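Local atomic coordinates of botulinum neurotoxin type G (Clostridium botulinum, PDB entry 3MPP), a protein that targets nerve cells as a clostridial neurotoxin, its receptor-binding domain, the part present here, attaching the toxin to the cell surface. Residues F40-E46 / F184-T190; G375-I379 / G417-Q421. The protein carries 4 engineered substitutions. All blocks are in the same frame, centred on the assembly; numbering follows the deposited sequence.

Contact 1 of 2, residues F40-E46 / F184-T190; sequences FKLNNSE and FKLINCT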
loop_
_atom_site.group_PDB
_atom_site.type_symbol
_atom_site.label_atom_id
_atom_site.label_comp_id
_atom_site.label_asym_id
_atom_site.label_seq_id
_atom_site.Cartn_x
_atom_site.Cartn_y
_atom_site.Cartn_z
ATOM N N PHE A 40 8.205 5.942 -9.954
ATOM C CA PHE A 40 9.641 5.760 -10.182
ATOM C C PHE A 40 10.414 5.240 -8.977
ATOM O O PHE A 40 10.062 5.497 -7.832
ATOM C CB PHE A 40 10.330 7.013 -10.783
ATOM C CG PHE A 40 10.392 8.198 -9.863
ATOM C CD1 PHE A 40 11.431 8.335 -8.951
ATOM C CD2 PHE A 40 9.441 9.208 -9.948
ATOM C CE1 PHE A 40 11.510 9.442 -8.118
ATOM C CE2 PHE A 40 9.505 10.318 -9.110
ATOM C CZ PHE A 40 10.554 10.439 -8.194
ATOM N N LYS A 41 11.485 4.513 -9.274
ATOM C CA LYS A 41 12.312 3.874 -8.266
ATOM C C LYS A 41 13.718 4.480 -8.290
ATOM O O LYS A 41 14.393 4.476 -9.322
ATOM C CB LYS A 41 12.386 2.375 -8.565
ATOM C CG LYS A 41 13.129 1.516 -7.541
ATOM C CD LYS A 41 13.173 0.076 -8.099
ATOM C CE LYS A 41 13.900 -0.912 -7.228
ATOM N NZ LYS A 41 13.870 -2.261 -7.887
ATOM N N LEU A 42 14.147 4.996 -7.147
ATOM C CA LEU A 42 15.528 5.444 -6.955
ATOM C C LEU A 42 16.351 4.330 -6.326
ATOM O O LEU A 42 16.007 3.832 -5.255
ATOM C CB LEU A 42 15.562 6.672 -6.046
ATOM C CG LEU A 42 14.748 7.895 -6.488
ATOM C CD1 LEU A 42 14.794 8.985 -5.437
ATOM C CD2 LEU A 42 15.266 8.414 -7.829
ATOM N N ASN A 43 17.433 3.951 -7.001
ATOM C CA ASN A 43 18.405 2.986 -6.495
ATOM C C ASN A 43 19.567 3.741 -5.858
ATOM O O ASN A 43 19.627 4.972 -5.936
ATOM C CB ASN A 43 18.929 2.108 -7.643
ATOM C CG ASN A 43 17.819 1.315 -8.339
ATOM O OD1 ASN A 43 17.673 1.351 -9.568
ATOM N ND2 ASN A 43 17.035 0.602 -7.557
ATOM N N ASN A 44 20.493 3.016 -5.232
ATOM C CA ASN A 44 21.584 3.674 -4.530
ATOM C C ASN A 44 22.796 3.876 -5.430
ATOM O O ASN A 44 23.800 3.184 -5.296
ATOM C CB ASN A 44 21.991 2.915 -3.262
ATOM C CG ASN A 44 22.866 3.766 -2.346
ATOM O OD1 ASN A 44 23.161 4.922 -2.661
ATOM N ND2 ASN A 44 23.284 3.204 -1.219
ATOM N N SER A 45 22.680 4.827 -6.347
ATOM C CA SER A 45 23.748 5.132 -7.290
ATOM C C SER A 45 23.630 6.581 -7.750
ATOM O O SER A 45 22.523 7.133 -7.815
ATOM C CB SER A 45 23.670 4.190 -8.500
ATOM O OG SER A 45 24.255 4.768 -9.657
ATOM N N GLU A 46 24.758 7.188 -8.087
ATOM C CA GLU A 46 24.756 8.551 -8.597
ATOM C C GLU A 46 23.985 8.640 -9.904
ATOM O O GLU A 46 23.495 9.704 -10.266
ATOM C CB GLU A 46 26.190 9.036 -8.822
ATOM C CG GLU A 46 26.942 9.230 -7.538
ATOM C CD GLU A 46 28.314 9.837 -7.755
ATOM O OE1 GLU A 46 28.742 9.977 -8.927
ATOM O OE2 GLU A 46 28.956 10.164 -6.742
ATOM N N PHE A 184 15.955 14.416 -6.917
ATOM C CA PHE A 184 15.476 13.138 -6.403
ATOM C C PHE A 184 16.628 12.162 -6.515
ATOM O O PHE A 184 17.063 11.819 -7.629
ATOM C CB PHE A 184 14.277 12.663 -7.211
ATOM C CG PHE A 184 13.108 13.601 -7.152
ATOM C CD1 PHE A 184 12.012 13.313 -6.358
ATOM C CD2 PHE A 184 13.113 14.779 -7.881
ATOM C CE1 PHE A 184 10.930 14.177 -6.299
ATOM C CE2 PHE A 184 12.030 15.656 -7.828
ATOM C CZ PHE A 184 10.942 15.353 -7.033
ATOM N N LYS A 185 17.145 11.740 -5.364
ATOM C CA LYS A 185 18.391 10.987 -5.326
ATOM C C LYS A 185 18.713 10.576 -3.896
ATOM O O LYS A 185 18.480 11.340 -2.973
ATOM C CB LYS A 185 19.517 11.884 -5.862
ATOM C CG LYS A 185 20.868 11.240 -5.965
ATOM C CD LYS A 185 21.907 12.279 -6.388
ATOM C CE LYS A 185 23.231 11.630 -6.760
ATOM N NZ LYS A 185 24.123 12.586 -7.476
ATOM N N LEU A 186 19.243 9.370 -3.716
ATOM C CA LEU A 186 19.703 8.930 -2.400
ATOM C C LEU A 186 21.042 9.575 -2.069
ATOM O O LEU A 186 22.010 9.382 -2.794
ATOM C CB LEU A 186 19.855 7.406 -2.352
ATOM C CG LEU A 186 18.598 6.562 -2.062
ATOM C CD1 LEU A 186 17.413 6.938 -2.950
ATOM C CD2 LEU A 186 18.924 5.066 -2.202
ATOM N N ILE A 187 21.096 10.333 -0.974
ATOM C CA ILE A 187 22.353 10.935 -0.520
ATOM C C ILE A 187 22.759 10.389 0.840
ATOM O O ILE A 187 21.970 10.447 1.790
ATOM C CB ILE A 187 22.241 12.477 -0.383
ATOM C CG1 ILE A 187 21.574 13.104 -1.617
ATOM C CG2 ILE A 187 23.622 13.096 -0.107
ATOM C CD1 ILE A 187 22.290 12.822 -2.915
ATOM N N ASN A 188 23.991 9.892 0.932
ATOM C CA ASN A 188 24.550 9.344 2.173
ATOM C C ASN A 188 23.977 7.982 2.597
ATOM O O ASN A 188 24.091 7.589 3.764
ATOM C CB ASN A 188 24.409 10.342 3.328
ATOM C CG ASN A 188 25.004 11.695 3.006
ATOM O OD1 ASN A 188 26.068 11.790 2.382
ATOM N ND2 ASN A 188 24.314 12.763 3.427
ATOM N N CYS A 189 23.369 7.254 1.666
ATOM C CA CYS A 189 22.858 5.928 2.007
ATOM C C CYS A 189 23.982 4.893 1.907
ATOM O O CYS A 189 24.657 4.803 0.886
ATOM C CB CYS A 189 21.690 5.542 1.095
ATOM S SG CYS A 189 21.008 3.924 1.503
ATOM N N THR A 190 24.180 4.100 2.956
ATOM C CA THR A 190 25.318 3.182 2.980
ATOM C C THR A 190 24.988 1.743 2.547
ATOM O O THR A 190 25.872 0.907 2.407
ATOM C CB THR A 190 26.001 3.167 4.363
ATOM O OG1 THR A 190 25.049 2.774 5.353
ATOM C CG2 THR A 190 26.547 4.555 4.705
HETATM O O HOH W 1 19.925 7.699 -6.027
HETATM O O HOH W 2 23.493 7.295 -1.194
HETATM O O HOH W 3 22.811 8.643 -5.202
#
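Phe184 receives the edge of the Phe40 ring on its own face in an offset T-shaped (edge-to-face) pair, the centroids 5.7 Å apart and the planes at 86°. Flat, apolar rings suit this place, buried between the two β-sheets of the N-terminal receptor-binding subdomain: strand 39-43 belongs to one, strand 181-187 to the other. Phe201, on the first sheet, adds a second edge-to-face partner to Phe184. Further along, the backbone of Phe184 and Lys185 lies against the branched tip of Leu42, whose CD1 is 3.6 Å from Lys185 N. Lys185 itself starts off away from strand 39-43, but its chain is extended, CG anti to the backbone N (chi1 -177°), and brings CE alongside the backbone of Glu46; the ammonium and carboxylate stay too far apart for a salt bridge. Leu186 then splits its two methyls: CD1 packs 3.6 Å from Leu42 CB, while CD2 rests on Asn44 CA. Its backbone is joined to the other segment through water, one molecule bridging Leu186 N and Asn43 O. Past the strand end, Cys189 offers its carbonyl O to Asn44 ND2 at 3.0 Å. The bond is nearly straight (168°) and the oxygen lies close to the amide plane of Asn44, yet the donor stands above the carbonyl plane. Asn44 ND2 also bonds Asp191 O, and a water links OD1 to Cys189 N. The chemistry thus changes along the contact: hydrocarbon joins the sheets inside, whereas at the margin one asparagine amide, gripped on both its nitrogen and its oxygen, ties two loops together with water as mortar.

Contact 2 of 2, residues G375-I379 / G417-Q421; sequences GLFGI and GCNWQ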
loop_
_atom_site.group_PDB
_atom_site.type_symbol
_atom_site.label_atom_id
_atom_site.label_comp_id
_atom_site.label_asym_id
_atom_site.label_seq_id
_atom_site.Cartn_x
_atom_site.Cartn_y
_atom_site.Cartn_z
ATOM N N GLY A 375 -24.034 -14.211 -0.318
ATOM C CA GLY A 375 -23.315 -13.533 0.745
ATOM C C GLY A 375 -21.915 -13.093 0.348
ATOM O O GLY A 375 -21.569 -13.120 -0.832
ATOM N N LEU A 376 -21.129 -12.671 1.337
ATOM C CA LEU A 376 -19.739 -12.278 1.125
ATOM C C LEU A 376 -18.812 -13.334 1.732
ATOM O O LEU A 376 -19.193 -14.022 2.697
ATOM C CB LEU A 376 -19.474 -10.905 1.779
ATOM C CG LEU A 376 -20.297 -9.721 1.249
ATOM C CD1 LEU A 376 -19.875 -8.378 1.956
ATOM C CD2 LEU A 376 -20.122 -9.634 -0.251
ATOM N N PHE A 377 -17.616 -13.487 1.162
ATOM C CA PHE A 377 -16.584 -14.331 1.766
ATOM C C PHE A 377 -16.140 -13.734 3.094
ATOM O O PHE A 377 -15.994 -12.510 3.235
ATOM C CB PHE A 377 -15.338 -14.429 0.871
ATOM C CG PHE A 377 -15.489 -15.338 -0.318
ATOM C CD1 PHE A 377 -16.744 -15.643 -0.849
ATOM C CD2 PHE A 377 -14.356 -15.846 -0.947
ATOM C CE1 PHE A 377 -16.866 -16.486 -1.948
ATOM C CE2 PHE A 377 -14.475 -16.683 -2.054
ATOM C CZ PHE A 377 -15.722 -17.006 -2.552
ATOM N N GLY A 378 -15.873 -14.606 4.056
ATOM C CA GLY A 378 -15.440 -14.190 5.375
ATOM C C GLY A 378 -14.859 -15.375 6.114
ATOM O O GLY A 378 -14.399 -16.358 5.500
ATOM N N ILE A 379 -14.879 -15.281 7.432
ATOM C CA ILE A 379 -14.401 -16.351 8.296
ATOM C C ILE A 379 -15.477 -16.566 9.348
ATOM O O ILE A 379 -15.929 -15.604 9.999
ATOM C CB ILE A 379 -13.059 -15.987 8.952
ATOM C CG1 ILE A 379 -11.998 -15.725 7.880
ATOM C CG2 ILE A 379 -12.568 -17.114 9.881
ATOM C CD1 ILE A 379 -10.649 -15.250 8.441
ATOM N N GLY A 417 -14.497 -8.871 9.200
ATOM C CA GLY A 417 -14.167 -10.214 8.723
ATOM C C GLY A 417 -14.391 -10.517 7.237
ATOM O O GLY A 417 -13.930 -11.542 6.731
ATOM N N CYS A 418 -15.132 -9.662 6.542
ATOM C CA CYS A 418 -15.352 -9.854 5.112
ATOM C C CYS A 418 -14.444 -8.951 4.296
ATOM O O CYS A 418 -14.653 -8.785 3.098
ATOM C CB CYS A 418 -16.811 -9.558 4.721
ATOM S SG CYS A 418 -17.442 -7.972 5.361
ATOM N N ASN A 419 -13.431 -8.380 4.930
ATOM C CA ASN A 419 -12.517 -7.503 4.188
ATOM C C ASN A 419 -11.191 -8.197 3.997
ATOM O O ASN A 419 -10.566 -8.612 4.969
ATOM C CB ASN A 419 -12.318 -6.173 4.915
ATOM C CG ASN A 419 -13.613 -5.421 5.090
ATOM O OD1 ASN A 419 -14.476 -5.462 4.215
ATOM N ND2 ASN A 419 -13.762 -4.735 6.223
ATOM N N TRP A 420 -10.760 -8.290 2.740
ATOM C CA TRP A 420 -9.575 -9.052 2.382
ATOM C C TRP A 420 -8.553 -8.204 1.652
ATOM O O TRP A 420 -8.907 -7.202 1.015
ATOM C CB TRP A 420 -9.982 -10.204 1.452
ATOM C CG TRP A 420 -11.015 -11.162 2.040
ATOM C CD1 TRP A 420 -12.378 -11.100 1.888
ATOM C CD2 TRP A 420 -10.756 -12.324 2.859
ATOM N NE1 TRP A 420 -12.980 -12.153 2.570
ATOM C CE2 TRP A 420 -12.010 -12.917 3.162
ATOM C CE3 TRP A 420 -9.593 -12.915 3.365
ATOM C CZ2 TRP A 420 -12.127 -14.077 3.943
ATOM C CZ3 TRP A 420 -9.712 -14.071 4.142
ATOM C CH2 TRP A 420 -10.973 -14.628 4.432
ATOM N N GLN A 421 -7.289 -8.615 1.741
ATOM C CA GLN A 421 -6.258 -8.080 0.860
ATOM C C GLN A 421 -5.463 -9.219 0.248
ATOM O O GLN A 421 -5.289 -10.280 0.860
ATOM C CB GLN A 421 -5.326 -7.130 1.624
ATOM C CG GLN A 421 -6.058 -5.910 2.215
ATOM C CD GLN A 421 -5.119 -4.967 2.930
ATOM O OE1 GLN A 421 -3.983 -4.766 2.502
ATOM N NE2 GLN A 421 -5.594 -4.369 4.020
HETATM O O HOH W 4 -15.836 -10.557 1.362
#
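Trp420 presents the edge of its indole to the backbone of strand 373-382, which it meets from Phe377 to Ile379. The pyrrole N-H points at Phe377 O, with NE1 3.1 Å away and the bond nearly straight at 165°. The oxygen lies close to the ring plane, but the donor stands above the carbonyl plane, 78° out of it, so the indole bonds from over the peptide. With CG beside the backbone N (chi1 -58°), the indole reaches across to the strand, and its six-membered ring follows the chain onward: CZ2 comes 3.6 Å from Gly378 CA, and CH2 meets Ile379 CG1 at 3.8 Å, the two side chains crossing at a slant. The Phe377 side chain sets off beside the indole, its CB near NE1, but its ring leads away, and Phe397 meets both this ring and that of Trp420. Cys418 approaches the same carbonyl with its backbone, CA lying 3.3 Å from Phe377 O in a CA-H...O contact, while its CB packs loosely on Leu376 CB. In a matching contact Gly378, having no side chain, brings its CA to 3.3 Å from Gly417 O while staying close to Trp420 CZ2. A water donates to both Phe377 O and Cys418 O. In this β-trefoil subdomain the Cys418 side chain lies about 7 Å from that of Trp402, the inferred ganglioside-binding residue. Two carbonyls at the crossing thus have firm partners: Phe377 O is gripped by an indole N-H and a water, and Gly417 O is bonded by Asn244 ND2.

From the N terminus, the chain runs first through the N-terminal receptor-binding subdomain. There contact 1 closes a long loop, with 137 residues between 40-46 and 184-190, and ties the two sheets of the subdomain face to face near its edge. Only after this loop is closed does the chain pass into the C-terminal β-trefoil, where contact 2 closes a shorter one, 37 residues, bringing the turn before strand 420-423 against strand 373-382. The two loops therefore neither nest nor cross but follow in series. Their centres are 40 Å apart, on opposite sides of the centre of the chain, so each contact fastens its own subdomain.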